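Local coordinates for protein malate synthase (Haloferax volcanii, PDB 3OYZ) that catalyses the magnesium-dependent Claisen condensation of acetyl-CoA with glyoxylate and the hydrolysis of malyl-CoA to malate and CoA in the glyoxylate cycle, at residues G240-M245 / V264-T269. Numbering follows the deposited sequence.
Sequences GYRERM and VVEANT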
# COMPACT_ATOMS: atom_id res chain seq x y z
N GLY A 240 -12.00 -9.19 -18.66
CA GLY A 240 -11.80 -8.59 -17.33
C GLY A 240 -11.17 -9.56 -16.34
O GLY A 240 -10.24 -9.21 -15.66
N TYR A 241 -11.66 -10.80 -16.27
CA TYR A 241 -11.13 -11.81 -15.37
C TYR A 241 -9.69 -12.07 -15.75
O TYR A 241 -8.82 -12.10 -14.85
CB TYR A 241 -11.97 -13.07 -15.44
CG TYR A 241 -11.82 -14.14 -14.36
CD1 TYR A 241 -11.86 -13.83 -12.99
CD2 TYR A 241 -11.72 -15.49 -14.74
CE1 TYR A 241 -11.80 -14.87 -12.02
CE2 TYR A 241 -11.65 -16.51 -13.82
CZ TYR A 241 -11.71 -16.19 -12.46
OH TYR A 241 -11.66 -17.27 -11.61
N ARG A 242 -9.39 -12.14 -17.05
CA ARG A 242 -8.00 -12.37 -17.43
C ARG A 242 -7.08 -11.23 -17.03
O ARG A 242 -5.97 -11.49 -16.57
CB ARG A 242 -7.79 -12.57 -18.95
CG ARG A 242 -8.29 -13.89 -19.48
CD ARG A 242 -8.33 -13.82 -21.01
NE ARG A 242 -8.84 -15.11 -21.44
CZ ARG A 242 -9.20 -15.40 -22.69
NH1 ARG A 242 -9.07 -14.47 -23.63
NH2 ARG A 242 -9.66 -16.61 -22.97
N GLU A 243 -7.49 -10.00 -17.28
CA GLU A 243 -6.67 -8.82 -16.93
C GLU A 243 -6.45 -8.73 -15.38
O GLU A 243 -5.37 -8.33 -14.93
CB GLU A 243 -7.44 -7.56 -17.35
CG GLU A 243 -7.40 -7.38 -18.89
CD GLU A 243 -8.24 -6.20 -19.37
OE1 GLU A 243 -9.00 -5.60 -18.57
OE2 GLU A 243 -8.15 -5.88 -20.58
N ARG A 244 -7.49 -9.06 -14.60
CA ARG A 244 -7.36 -9.06 -13.13
C ARG A 244 -6.35 -10.13 -12.71
O ARG A 244 -5.47 -9.89 -11.86
CB ARG A 244 -8.73 -9.33 -12.49
CG ARG A 244 -8.63 -9.51 -10.97
CD ARG A 244 -7.93 -8.20 -10.39
NE ARG A 244 -8.24 -8.21 -8.97
CZ ARG A 244 -9.15 -7.47 -8.38
NH1 ARG A 244 -9.83 -6.51 -9.04
NH2 ARG A 244 -9.38 -7.75 -7.11
N MET A 245 -6.42 -11.32 -13.29
CA MET A 245 -5.45 -12.38 -12.93
C MET A 245 -4.03 -11.99 -13.24
O MET A 245 -3.13 -12.23 -12.44
CB MET A 245 -5.79 -13.71 -13.60
CG MET A 245 -7.06 -14.28 -12.97
SD MET A 245 -7.34 -15.94 -13.78
CE MET A 245 -8.07 -15.46 -15.35
N VAL A 264 -13.39 -21.40 -13.56
CA VAL A 264 -12.40 -22.42 -13.22
C VAL A 264 -11.41 -22.68 -14.36
O VAL A 264 -10.16 -22.69 -14.22
CB VAL A 264 -13.08 -23.72 -12.74
CG1 VAL A 264 -12.00 -24.74 -12.49
CG2 VAL A 264 -13.75 -23.49 -11.41
N VAL A 265 -11.98 -22.88 -15.56
CA VAL A 265 -11.12 -23.22 -16.69
C VAL A 265 -10.21 -22.04 -16.96
O VAL A 265 -9.03 -22.21 -17.15
CB VAL A 265 -11.92 -23.53 -18.01
CG1 VAL A 265 -10.91 -23.72 -19.19
CG2 VAL A 265 -12.79 -24.79 -17.81
N GLU A 266 -10.75 -20.83 -17.09
CA GLU A 266 -9.88 -19.66 -17.36
C GLU A 266 -8.76 -19.48 -16.32
O GLU A 266 -7.57 -19.32 -16.62
CB GLU A 266 -10.74 -18.40 -17.38
CG GLU A 266 -11.59 -18.29 -18.64
CD GLU A 266 -10.78 -17.87 -19.89
OE1 GLU A 266 -9.76 -17.16 -19.76
OE2 GLU A 266 -11.13 -18.27 -21.01
N ALA A 267 -9.14 -19.61 -15.05
CA ALA A 267 -8.18 -19.33 -13.99
C ALA A 267 -7.18 -20.48 -13.89
O ALA A 267 -6.06 -20.27 -13.46
CB ALA A 267 -8.93 -19.12 -12.63
N ASN A 268 -7.52 -21.69 -14.32
CA ASN A 268 -6.52 -22.79 -14.37
C ASN A 268 -5.45 -22.62 -15.43
O ASN A 268 -4.29 -23.09 -15.29
CB ASN A 268 -7.18 -24.17 -14.55
CG ASN A 268 -7.53 -24.84 -13.24
OD1 ASN A 268 -6.89 -24.60 -12.21
ND2 ASN A 268 -8.60 -25.65 -13.27
N THR A 269 -5.80 -21.91 -16.49
CA THR A 269 -4.90 -21.74 -17.63
C THR A 269 -4.08 -20.47 -17.55
O THR A 269 -2.93 -20.42 -17.96
CB THR A 269 -5.71 -21.52 -18.96
OG1 THR A 269 -6.88 -22.35 -18.96
CG2 THR A 269 -4.88 -21.84 -20.16
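Tyr241 and Met245, one turn apart on helix 240-245, close on Ala267 of helix 264-269, packing two neighbouring outer helices of the TIM barrel at -33°, their axes 10.4 Å apart. Both helices rest on the intervening strand 255-258, where Tyr241, Met245 and Ala267 all touch Ile256. In the apolar layer, the Tyr241 ring presents its CD2 edge to the CB of Glu266, and its OH comes within 3.5 Å of Ala267 CB. Met245 lays SD 3.5 Å from Ala267 CA. A chi1 of -166° turns the Tyr241 phenol toward strand 255-258, where its OH hydrogen-bonds Ser258 OG and Trp257 O.

The polar layer is a salt bridge on the more solvent-facing side, where Arg242 is exposed. Replacing Glu266 by an alanine would keep the CB beside Tyr241 but would probably leave the guanidinium of Arg242 with little more than a long, weak ion pair to Glu239 and freer to turn. Arg242, extended from CG to NE, grips the carboxylate side-on, with the two planes turned 40° apart: Arg242 NE bonds Glu266 OE1 at 2.8 Å and Arg242 NH2 bonds Glu266 OE2 at 3.0 Å, both on syn sides.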